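Local coordinates for protein probable transcriptional regulator (Rhodococcus jostii, PDB 3HIM) that probably binds DNA at regulatory sites and controls transcription as a member of the TetR family, at residues T137-E145 with I158-T166; S74-D83 with S95-H104. One frame throughout, in Å; residues are numbered along the deposited sequence.

Interaction 1 of 2, residues T137-E145 with I158-T166; sequences TKVFTRIIE and IEAAALAIT
Ile144 reaches from helix 137-145 into a hollow lined by Ile158, Ala161, Ala162 and Ile165, a knob-into-hole fit that can be followed atom by atom. Its CB lies 4.2 Å from CG2 of Ile158. The CG2 branch continues along that same isoleucine, the two side chains sliding past each other in opposite directions. The other branch carries the tip inward: with CG1 anti to the carbonyl carbon (chi1 -61°) and the chain extended beyond it, CD1 of Ile144 lands 3.9 Å from CB of Ala161, close also to the backbone N of Ala162 and to CD1 of Ile165. Ala162 returns the fit, its methyl lodged among Thr137, Phe140, Thr141 and Ile144. These alanine methyls form part of the interface between two helices of the all-helical, TetR-like C-terminal domain, whose segment axes approach to 8.8 Å at 132° between their directions. Further along, CG2 of Ile165 lies over the centre of one face of the Phe140 ring in a CH-pi contact, 3.8 Å from the centroid and almost on the ring normal, while CG2 of Thr166 meets CD2 of the ring obliquely at 3.7 Å. With an alanine at this position instead of Phe140, the Ile165 methyl would probably lose its aromatic face and a gap would open beside Thr166. Leu163 and Ala164 pack against Tyr191 and Leu194 of the second subunit.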
ATOM      1  N   THR B 137       5.597   0.940  14.202  1.00 15.53           N
ATOM      2  CA  THR B 137       6.869   1.259  13.567  1.00 16.00           C
ATOM      3  C   THR B 137       8.002   1.140  14.586  1.00 16.13           C
ATOM      4  O   THR B 137       9.068   0.627  14.258  1.00 16.67           O
ATOM      5  CB  THR B 137       6.869   2.687  12.957  1.00 16.40           C
ATOM      6  OG1 THR B 137       5.822   2.785  11.999  1.00 17.59           O
ATOM      7  CG2 THR B 137       8.195   3.000  12.247  1.00 14.98           C
ATOM      8  N   LYS B 138       7.762   1.606  15.813  1.00 15.41           N
ATOM      9  CA  LYS B 138       8.799   1.619  16.845  1.00 15.55           C
ATOM     10  C   LYS B 138       9.332   0.204  17.198  1.00 15.66           C
ATOM     11  O   LYS B 138      10.488   0.061  17.634  1.00 14.56           O
ATOM     12  CB  LYS B 138       8.328   2.373  18.106  1.00 15.48           C
ATOM     13  N   VAL B 139       8.498  -0.825  16.988  1.00 16.13           N
ATOM     14  CA  VAL B 139       8.925  -2.219  17.201  1.00 16.41           C
ATOM     15  C   VAL B 139      10.086  -2.527  16.279  1.00 16.77           C
ATOM     16  O   VAL B 139      11.066  -3.175  16.675  1.00 17.04           O
ATOM     17  CB  VAL B 139       7.791  -3.254  16.969  1.00 16.48           C
ATOM     18  CG1 VAL B 139       8.343  -4.703  17.046  1.00 15.82           C
ATOM     19  CG2 VAL B 139       6.658  -3.051  17.979  1.00 16.29           C
ATOM     20  N   PHE B 140       9.987  -2.039  15.051  1.00 16.82           N
ATOM     21  CA  PHE B 140      11.045  -2.283  14.091  1.00 17.02           C
ATOM     22  C   PHE B 140      12.248  -1.390  14.376  1.00 16.77           C
ATOM     23  O   PHE B 140      13.377  -1.862  14.340  1.00 16.39           O
ATOM     24  CB  PHE B 140      10.549  -2.155  12.639  1.00 16.92           C
ATOM     25  CG  PHE B 140       9.609  -3.273  12.213  1.00 17.56           C
ATOM     26  CD1 PHE B 140      10.072  -4.584  12.083  1.00 18.31           C
ATOM     27  CD2 PHE B 140       8.268  -3.011  11.930  1.00 17.04           C
ATOM     28  CE1 PHE B 140       9.208  -5.626  11.686  1.00 18.94           C
ATOM     29  CE2 PHE B 140       7.405  -4.034  11.541  1.00 18.53           C
ATOM     30  CZ  PHE B 140       7.871  -5.349  11.416  1.00 17.41           C
ATOM     31  N   THR B 141      12.019  -0.117  14.696  1.00 16.81           N
ATOM     32  CA  THR B 141      13.152   0.774  14.960  1.00 17.68           C
ATOM     33  C   THR B 141      13.989   0.297  16.158  1.00 17.32           C
ATOM     34  O   THR B 141      15.223   0.350  16.101  1.00 17.61           O
ATOM     35  CB  THR B 141      12.745   2.291  15.088  1.00 18.03           C
ATOM     36  OG1 THR B 141      11.821   2.445  16.156  1.00 21.71           O
ATOM     37  CG2 THR B 141      12.065   2.778  13.847  1.00 17.57           C
ATOM     38  N   ARG B 142      13.329  -0.197  17.211  1.00 16.95           N
ATOM     39  CA  ARG B 142      14.031  -0.769  18.359  1.00 17.32           C
ATOM     40  C   ARG B 142      14.949  -1.928  17.927  1.00 17.37           C
ATOM     41  O   ARG B 142      16.125  -1.957  18.289  1.00 17.92           O
ATOM     42  CB  ARG B 142      13.046  -1.221  19.447  1.00 17.55           C
ATOM     43  N   ILE B 143      14.420  -2.846  17.119  1.00 17.11           N
ATOM     44  CA  ILE B 143      15.189  -4.005  16.666  1.00 16.29           C
ATOM     45  C   ILE B 143      16.377  -3.530  15.835  1.00 16.11           C
ATOM     46  O   ILE B 143      17.499  -3.979  16.058  1.00 16.73           O
ATOM     47  CB  ILE B 143      14.319  -5.025  15.880  1.00 16.13           C
ATOM     48  CG1 ILE B 143      13.404  -5.776  16.853  1.00 16.49           C
ATOM     49  CG2 ILE B 143      15.189  -6.036  15.073  1.00 12.90           C
ATOM     50  CD1 ILE B 143      12.110  -6.254  16.225  1.00 16.00           C
ATOM     51  N   ILE B 144      16.134  -2.585  14.929  1.00 15.81           N
ATOM     52  CA  ILE B 144      17.182  -2.080  14.058  1.00 15.35           C
ATOM     53  C   ILE B 144      18.272  -1.378  14.879  1.00 16.13           C
ATOM     54  O   ILE B 144      19.477  -1.586  14.641  1.00 15.47           O
ATOM     55  CB  ILE B 144      16.623  -1.215  12.928  1.00 15.28           C
ATOM     56  CG1 ILE B 144      15.676  -2.045  12.051  1.00 15.44           C
ATOM     57  CG2 ILE B 144      17.765  -0.665  12.072  1.00 12.97           C
ATOM     58  CD1 ILE B 144      14.878  -1.213  11.024  1.00 16.96           C
ATOM     59  N   GLU B 145      17.838  -0.595  15.866  1.00 16.34           N
ATOM     60  CA  GLU B 145      18.744   0.029  16.822  1.00 17.61           C
ATOM     61  C   GLU B 145      19.545  -1.019  17.585  1.00 18.52           C
ATOM     62  O   GLU B 145      20.765  -0.914  17.702  1.00 19.07           O
ATOM     63  CB  GLU B 145      17.948   0.873  17.816  1.00 17.79           C
ATOM     64  CG  GLU B 145      17.458   2.186  17.224  1.00 19.57           C
ATOM     65  CD  GLU B 145      16.513   2.943  18.132  1.00 21.21           C
ATOM     66  OE1 GLU B 145      16.282   2.528  19.291  1.00 21.06           O
ATOM     67  OE2 GLU B 145      16.007   3.985  17.683  1.00 23.16           O
ATOM     68  N   ILE B 158      18.059   4.630  10.146  1.00 16.85           N
ATOM     69  CA  ILE B 158      17.197   3.733  10.891  1.00 16.52           C
ATOM     70  C   ILE B 158      15.715   3.998  10.623  1.00 16.67           C
ATOM     71  O   ILE B 158      14.963   3.063  10.352  1.00 16.60           O
ATOM     72  CB  ILE B 158      17.483   3.778  12.388  1.00 16.18           C
ATOM     73  CG1 ILE B 158      18.893   3.266  12.668  1.00 16.78           C
ATOM     74  CG2 ILE B 158      16.457   2.935  13.158  1.00 16.70           C
ATOM     75  CD1 ILE B 158      19.311   3.439  14.120  1.00 17.94           C
ATOM     76  N   GLU B 159      15.302   5.264  10.688  1.00 16.48           N
ATOM     77  CA  GLU B 159      13.899   5.616  10.445  1.00 16.26           C
ATOM     78  C   GLU B 159      13.465   5.261   9.019  1.00 16.25           C
ATOM     79  O   GLU B 159      12.362   4.757   8.835  1.00 16.38           O
ATOM     80  CB  GLU B 159      13.636   7.100  10.738  1.00 16.20           C
ATOM     81  N   ALA B 160      14.318   5.514   8.019  1.00 15.67           N
ATOM     82  CA  ALA B 160      14.024   5.100   6.629  1.00 15.68           C
ATOM     83  C   ALA B 160      13.830   3.582   6.507  1.00 15.35           C
ATOM     84  O   ALA B 160      12.926   3.115   5.811  1.00 15.12           O
ATOM     85  CB  ALA B 160      15.118   5.561   5.691  1.00 15.86           C
ATOM     86  N   ALA B 161      14.675   2.820   7.200  1.00 15.51           N
ATOM     87  CA  ALA B 161      14.584   1.356   7.182  1.00 16.41           C
ATOM     88  C   ALA B 161      13.284   0.841   7.828  1.00 16.37           C
ATOM     89  O   ALA B 161      12.609  -0.030   7.265  1.00 16.45           O
ATOM     90  CB  ALA B 161      15.806   0.724   7.827  1.00 16.06           C
ATOM     91  N   ALA B 162      12.938   1.390   8.992  1.00 16.29           N
ATOM     92  CA  ALA B 162      11.684   1.042   9.656  1.00 16.43           C
ATOM     93  C   ALA B 162      10.468   1.430   8.808  1.00 16.64           C
ATOM     94  O   ALA B 162       9.569   0.608   8.632  1.00 16.79           O
ATOM     95  CB  ALA B 162      11.616   1.666  11.044  1.00 15.96           C
ATOM     96  N   LEU B 163      10.457   2.652   8.253  1.00 16.88           N
ATOM     97  CA  LEU B 163       9.408   3.054   7.286  1.00 17.50           C
ATOM     98  C   LEU B 163       9.298   2.052   6.140  1.00 17.51           C
ATOM     99  O   LEU B 163       8.206   1.539   5.873  1.00 18.05           O
ATOM    100  CB  LEU B 163       9.610   4.457   6.699  1.00 17.33           C
ATOM    101  CG  LEU B 163       8.814   4.753   5.387  1.00 19.70           C
ATOM    102  CD1 LEU B 163       7.264   4.857   5.617  1.00 19.19           C
ATOM    103  CD2 LEU B 163       9.295   6.012   4.683  1.00 20.59           C
ATOM    104  N   ALA B 164      10.417   1.748   5.483  1.00 16.97           N
ATOM    105  CA  ALA B 164      10.333   0.874   4.324  1.00 16.92           C
ATOM    106  C   ALA B 164       9.732  -0.485   4.682  1.00 17.05           C
ATOM    107  O   ALA B 164       8.925  -1.031   3.927  1.00 17.48           O
ATOM    108  CB  ALA B 164      11.676   0.722   3.642  1.00 16.11           C
ATOM    109  N   ILE B 165      10.119  -1.033   5.831  1.00 16.84           N
ATOM    110  CA  ILE B 165       9.596  -2.323   6.255  1.00 16.54           C
ATOM    111  C   ILE B 165       8.096  -2.246   6.571  1.00 16.95           C
ATOM    112  O   ILE B 165       7.313  -3.121   6.194  1.00 16.76           O
ATOM    113  CB  ILE B 165      10.401  -2.894   7.463  1.00 16.86           C
ATOM    114  CG1 ILE B 165      11.766  -3.414   6.998  1.00 15.60           C
ATOM    115  CG2 ILE B 165       9.615  -4.008   8.160  1.00 14.90           C
ATOM    116  CD1 ILE B 165      12.808  -3.492   8.122  1.00 17.69           C
ATOM    117  N   THR B 166       7.686  -1.186   7.252  1.00 17.82           N
ATOM    118  CA  THR B 166       6.289  -1.061   7.641  1.00 18.23           C
ATOM    119  C   THR B 166       5.473  -0.829   6.361  1.00 17.30           C
ATOM    120  O   THR B 166       4.388  -1.404   6.190  1.00 17.24           O
ATOM    121  CB  THR B 166       6.077   0.057   8.671  1.00 18.39           C
ATOM    122  OG1 THR B 166       6.546   1.279   8.127  1.00 22.52           O
ATOM    123  CG2 THR B 166       6.900  -0.206   9.884  1.00 19.74           C
TER

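Interaction 2 of 2, residues S74-D83 with S95-H104; sequences SVLAAITAAD and STVTAYVTWH
Trp103 has its CG anti to the backbone N (chi1 -170°), and this swings the indole across to helix 74-82, where Ser74, its OG likewise anti to N, receives it. The indole NE1 donates to OG of Ser74 at 2.8 Å, with an N-H...O angle of 150° and the hydroxyl tilted a little from the ring plane. The bond helps to set the rotation of the indole, together with Val75, whose CB sits over the centre of one indole face, 3.6 Å from the centroid of the six-membered ring, a CH-pi contact in which the two side chains cross at about a right angle. CG2 of the same valine also leans on CD1 of Tyr100 at 3.7 Å, wedging between the two aromatic residues. One turn on, Ile79 lies side by side with Tyr100 and places CG2 3.6 Å from the tyrosine CB. Near the end of helix 74-82 the methyls of Ala82 and Ala99 meet at 3.6 Å. A second polar tie closes this end, for the hydroxyl OG of Ser95 donates to O of Ala82 at 2.7 Å, in the carbonyl plane and on a lone pair, and so takes up a carbonyl from the last turn of helix 74-82. Next to it CB of Asp83 touches CG2 of Thr96, while the Asp83 carboxylate turns to a salt bridge with Arg92. The segments run nearly antiparallel, at 155°, with axes 8.2 Å apart: an antiparallel helix pair in which the long helix 60-82, coming from the predicted helix-turn-helix, packs on helix 89-106 of the TetR-like C-terminal domain, which in relatives binds ligands and dimerises.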
ATOM      1  N   SER B  74      -4.292  -5.620  16.700  1.00 18.81           N
ATOM      2  CA  SER B  74      -3.955  -6.988  16.361  1.00 18.51           C
ATOM      3  C   SER B  74      -2.570  -7.121  15.700  1.00 18.54           C
ATOM      4  O   SER B  74      -1.769  -7.980  16.103  1.00 19.35           O
ATOM      5  CB  SER B  74      -5.044  -7.612  15.511  1.00 18.23           C
ATOM      6  OG  SER B  74      -4.643  -8.877  15.020  1.00 19.19           O
ATOM      7  N   VAL B  75      -2.268  -6.282  14.710  1.00 18.12           N
ATOM      8  CA  VAL B  75      -0.958  -6.391  14.054  1.00 17.64           C
ATOM      9  C   VAL B  75       0.171  -5.976  15.036  1.00 17.24           C
ATOM     10  O   VAL B  75       1.231  -6.606  15.074  1.00 17.72           O
ATOM     11  CB  VAL B  75      -0.916  -5.659  12.661  1.00 17.40           C
ATOM     12  CG1 VAL B  75      -0.900  -4.165  12.835  1.00 17.44           C
ATOM     13  CG2 VAL B  75       0.303  -6.104  11.852  1.00 17.49           C
ATOM     14  N   LEU B  76      -0.082  -4.951  15.852  1.00 16.49           N
ATOM     15  CA  LEU B  76       0.846  -4.580  16.928  1.00 16.39           C
ATOM     16  C   LEU B  76       1.089  -5.758  17.896  1.00 16.09           C
ATOM     17  O   LEU B  76       2.237  -6.083  18.190  1.00 14.73           O
ATOM     18  CB  LEU B  76       0.336  -3.366  17.704  1.00 16.19           C
ATOM     19  CG  LEU B  76       1.236  -2.972  18.879  1.00 16.23           C
ATOM     20  CD1 LEU B  76       2.676  -2.678  18.399  1.00 16.61           C
ATOM     21  CD2 LEU B  76       0.650  -1.774  19.609  1.00 14.51           C
ATOM     22  N   ALA B  77       0.005  -6.375  18.377  1.00 15.55           N
ATOM     23  CA  ALA B  77       0.099  -7.530  19.263  1.00 16.41           C
ATOM     24  C   ALA B  77       0.886  -8.644  18.594  1.00 16.57           C
ATOM     25  O   ALA B  77       1.703  -9.290  19.239  1.00 16.32           O
ATOM     26  CB  ALA B  77      -1.313  -8.040  19.681  1.00 16.59           C
ATOM     27  N   ALA B  78       0.652  -8.840  17.292  1.00 16.83           N
ATOM     28  CA  ALA B  78       1.326  -9.897  16.516  1.00 17.06           C
ATOM     29  C   ALA B  78       2.844  -9.765  16.481  1.00 16.84           C
ATOM     30  O   ALA B  78       3.569 -10.702  16.803  1.00 16.90           O
ATOM     31  CB  ALA B  78       0.773  -9.964  15.085  1.00 16.81           C
ATOM     32  N   ILE B  79       3.329  -8.601  16.072  1.00 17.23           N
ATOM     33  CA  ILE B  79       4.776  -8.399  15.968  1.00 16.54           C
ATOM     34  C   ILE B  79       5.442  -8.257  17.336  1.00 16.92           C
ATOM     35  O   ILE B  79       6.616  -8.617  17.512  1.00 17.22           O
ATOM     36  CB  ILE B  79       5.113  -7.229  15.042  1.00 16.20           C
ATOM     37  CG1 ILE B  79       4.555  -5.897  15.569  1.00 14.90           C
ATOM     38  CG2 ILE B  79       4.580  -7.528  13.679  1.00 15.23           C
ATOM     39  CD1 ILE B  79       5.111  -4.650  14.775  1.00 14.24           C
ATOM     40  N   THR B  80       4.693  -7.745  18.307  1.00 16.68           N
ATOM     41  CA  THR B  80       5.213  -7.616  19.664  1.00 17.43           C
ATOM     42  C   THR B  80       5.448  -9.015  20.256  1.00 17.36           C
ATOM     43  O   THR B  80       6.547  -9.330  20.690  1.00 17.59           O
ATOM     44  CB  THR B  80       4.289  -6.740  20.532  1.00 17.08           C
ATOM     45  OG1 THR B  80       4.240  -5.442  19.947  1.00 17.25           O
ATOM     46  CG2 THR B  80       4.818  -6.624  21.967  1.00 18.06           C
ATOM     47  N   ALA B  81       4.436  -9.869  20.190  1.00 17.52           N
ATOM     48  CA  ALA B  81       4.609 -11.295  20.521  1.00 17.82           C
ATOM     49  C   ALA B  81       5.708 -11.972  19.683  1.00 18.17           C
ATOM     50  O   ALA B  81       6.307 -12.946  20.120  1.00 17.91           O
ATOM     51  CB  ALA B  81       3.293 -12.040  20.349  1.00 17.92           C
ATOM     52  N   ALA B  82       5.967 -11.471  18.477  1.00 18.39           N
ATOM     53  CA  ALA B  82       7.025 -12.062  17.655  1.00 18.19           C
ATOM     54  C   ALA B  82       8.438 -11.554  18.021  1.00 18.32           C
ATOM     55  O   ALA B  82       9.442 -12.128  17.582  1.00 18.28           O
ATOM     56  CB  ALA B  82       6.729 -11.869  16.160  1.00 17.95           C
ATOM     57  N   ASP B  83       8.524 -10.497  18.830  1.00 18.05           N
ATOM     58  CA  ASP B  83       9.829  -9.953  19.199  1.00 17.91           C
ATOM     59  C   ASP B  83      10.340 -10.550  20.516  1.00 18.00           C
ATOM     60  O   ASP B  83       9.582 -10.700  21.467  1.00 18.36           O
ATOM     61  CB  ASP B  83       9.793  -8.430  19.279  1.00 17.61           C
ATOM     62  CG  ASP B  83      11.174  -7.820  19.394  1.00 18.99           C
ATOM     63  OD1 ASP B  83      12.167  -8.374  18.833  1.00 20.92           O
ATOM     64  OD2 ASP B  83      11.270  -6.777  20.059  1.00 18.70           O
ATOM     65  N   SER B  95      11.862 -12.466  12.689  1.00 16.13           N
ATOM     66  CA  SER B  95      10.651 -12.949  13.351  1.00 16.46           C
ATOM     67  C   SER B  95       9.502 -11.953  13.236  1.00 15.89           C
ATOM     68  O   SER B  95       8.352 -12.316  12.917  1.00 15.16           O
ATOM     69  CB  SER B  95      10.946 -13.230  14.838  1.00 16.92           C
ATOM     70  OG  SER B  95       9.814 -13.785  15.475  1.00 17.15           O
ATOM     71  N   THR B  96       9.826 -10.696  13.506  1.00 15.36           N
ATOM     72  CA  THR B  96       8.823  -9.649  13.462  1.00 15.99           C
ATOM     73  C   THR B  96       8.389  -9.355  12.030  1.00 16.63           C
ATOM     74  O   THR B  96       7.196  -9.137  11.808  1.00 16.67           O
ATOM     75  CB  THR B  96       9.312  -8.364  14.103  1.00 16.15           C
ATOM     76  OG1 THR B  96      10.564  -7.997  13.505  1.00 16.05           O
ATOM     77  CG2 THR B  96       9.461  -8.546  15.622  1.00 15.01           C
ATOM     78  N   VAL B  97       9.346  -9.332  11.077  1.00 16.02           N
ATOM     79  CA  VAL B  97       8.999  -9.158   9.652  1.00 15.85           C
ATOM     80  C   VAL B  97       8.090 -10.306   9.163  1.00 16.09           C
ATOM     81  O   VAL B  97       7.037 -10.048   8.559  1.00 16.34           O
ATOM     82  CB  VAL B  97      10.251  -8.979   8.709  1.00 15.44           C
ATOM     83  CG1 VAL B  97       9.826  -8.991   7.235  1.00 14.96           C
ATOM     84  CG2 VAL B  97      10.977  -7.666   9.015  1.00 13.95           C
ATOM     85  N   THR B  98       8.475 -11.551   9.453  1.00 15.40           N
ATOM     86  CA  THR B  98       7.608 -12.701   9.178  1.00 15.89           C
ATOM     87  C   THR B  98       6.164 -12.516   9.711  1.00 16.08           C
ATOM     88  O   THR B  98       5.199 -12.636   8.944  1.00 16.27           O
ATOM     89  CB  THR B  98       8.179 -14.017   9.757  1.00 15.59           C
ATOM     90  OG1 THR B  98       9.474 -14.232   9.199  1.00 15.82           O
ATOM     91  CG2 THR B  98       7.265 -15.224   9.426  1.00 13.89           C
ATOM     92  N   ALA B  99       6.029 -12.248  11.009  1.00 15.76           N
ATOM     93  CA  ALA B  99       4.709 -12.005  11.626  1.00 15.59           C
ATOM     94  C   ALA B  99       3.996 -10.816  11.003  1.00 15.41           C
ATOM     95  O   ALA B  99       2.797 -10.849  10.761  1.00 15.49           O
ATOM     96  CB  ALA B  99       4.850 -11.792  13.127  1.00 15.05           C
ATOM     97  N   TYR B 100       4.736  -9.752  10.750  1.00 15.69           N
ATOM     98  CA  TYR B 100       4.136  -8.557  10.175  1.00 15.95           C
ATOM     99  C   TYR B 100       3.574  -8.816   8.778  1.00 15.59           C
ATOM    100  O   TYR B 100       2.408  -8.504   8.513  1.00 15.94           O
ATOM    101  CB  TYR B 100       5.168  -7.448  10.117  1.00 16.03           C
ATOM    102  CG  TYR B 100       4.632  -6.084   9.752  1.00 16.95           C
ATOM    103  CD1 TYR B 100       3.721  -5.409  10.582  1.00 18.33           C
ATOM    104  CD2 TYR B 100       5.099  -5.435   8.614  1.00 18.31           C
ATOM    105  CE1 TYR B 100       3.266  -4.088  10.248  1.00 18.79           C
ATOM    106  CE2 TYR B 100       4.658  -4.171   8.265  1.00 17.63           C
ATOM    107  CZ  TYR B 100       3.750  -3.498   9.082  1.00 18.16           C
ATOM    108  OH  TYR B 100       3.361  -2.246   8.701  1.00 15.70           O
ATOM    109  N   VAL B 101       4.387  -9.388   7.893  1.00 15.20           N
ATOM    110  CA  VAL B 101       3.946  -9.675   6.513  1.00 14.87           C
ATOM    111  C   VAL B 101       2.782 -10.700   6.491  1.00 15.78           C
ATOM    112  O   VAL B 101       1.745 -10.474   5.839  1.00 14.78           O
ATOM    113  CB  VAL B 101       5.134 -10.137   5.657  1.00 15.64           C
ATOM    114  CG1 VAL B 101       4.670 -10.715   4.317  1.00 14.17           C
ATOM    115  CG2 VAL B 101       6.119  -8.955   5.431  1.00 14.47           C
ATOM    116  N   THR B 102       2.950 -11.810   7.224  1.00 15.42           N
ATOM    117  CA  THR B 102       1.900 -12.831   7.363  1.00 15.79           C
ATOM    118  C   THR B 102       0.579 -12.213   7.827  1.00 15.39           C
ATOM    119  O   THR B 102      -0.459 -12.502   7.261  1.00 14.70           O
ATOM    120  CB  THR B 102       2.330 -13.940   8.369  1.00 15.99           C
ATOM    121  OG1 THR B 102       3.563 -14.498   7.926  1.00 16.38           O
ATOM    122  CG2 THR B 102       1.277 -15.047   8.495  1.00 16.16           C
ATOM    123  N   TRP B 103       0.630 -11.365   8.857  1.00 15.04           N
ATOM    124  CA  TRP B 103      -0.581 -10.716   9.352  1.00 14.42           C
ATOM    125  C   TRP B 103      -1.267  -9.939   8.244  1.00 14.40           C
ATOM    126  O   TRP B 103      -2.498 -10.010   8.068  1.00 14.90           O
ATOM    127  CB  TRP B 103      -0.283  -9.798  10.527  1.00 14.23           C
ATOM    128  CG  TRP B 103      -1.538  -9.321  11.195  1.00 14.50           C
ATOM    129  CD1 TRP B 103      -2.121  -9.852  12.313  1.00 15.67           C
ATOM    130  CD2 TRP B 103      -2.384  -8.231  10.776  1.00 15.19           C
ATOM    131  NE1 TRP B 103      -3.282  -9.157  12.623  1.00 16.67           N
ATOM    132  CE2 TRP B 103      -3.460  -8.154  11.700  1.00 15.75           C
ATOM    133  CE3 TRP B 103      -2.335  -7.313   9.715  1.00 14.50           C
ATOM    134  CZ2 TRP B 103      -4.477  -7.191  11.596  1.00 15.86           C
ATOM    135  CZ3 TRP B 103      -3.348  -6.346   9.611  1.00 17.16           C
ATOM    136  CH2 TRP B 103      -4.414  -6.302  10.548  1.00 15.99           C
ATOM    137  N   HIS B 104      -0.475  -9.188   7.500  1.00 14.37           N
ATOM    138  CA  HIS B 104      -1.008  -8.358   6.448  1.00 14.89           C
ATOM    139  C   HIS B 104      -1.597  -9.121   5.243  1.00 15.34           C
ATOM    140  O   HIS B 104      -2.528  -8.631   4.598  1.00 15.42           O
ATOM    141  CB  HIS B 104       0.033  -7.330   6.020  1.00 14.60           C
ATOM    142  CG  HIS B 104      -0.010  -6.073   6.829  1.00 14.84           C
ATOM    143  ND1 HIS B 104      -0.997  -5.122   6.669  1.00 14.91           N
ATOM    144  CD2 HIS B 104       0.798  -5.620   7.818  1.00 15.08           C
ATOM    145  CE1 HIS B 104      -0.792  -4.135   7.519  1.00 13.53           C
ATOM    146  NE2 HIS B 104       0.299  -4.406   8.218  1.00 16.20           N
TER

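Interactions 1 and 2 follow one another along the chain, yet their centres lie only about 13 Å apart and they share one helical core. Tyr100 is the chief joint: its OH lies 2.8 Å from O of Thr166, a probable hydrogen bond, and its ring meets that of Phe140 edge-to-face. CE1 of Phe140 comes within 3.3 Å of OG1 of Thr96, and CD1 of Ile143 within 3.4 Å of OD1 of Asp83. Helix 89-106 touches helices 60-82, 123-149 and 158-175, and Val139 and Phe140 also meet Ile79 of helix 60-82 directly. Helix 158-175 touches the second subunit as well. In TetR relatives, ligand signals pass to DNA through such helices; here that remains an inference.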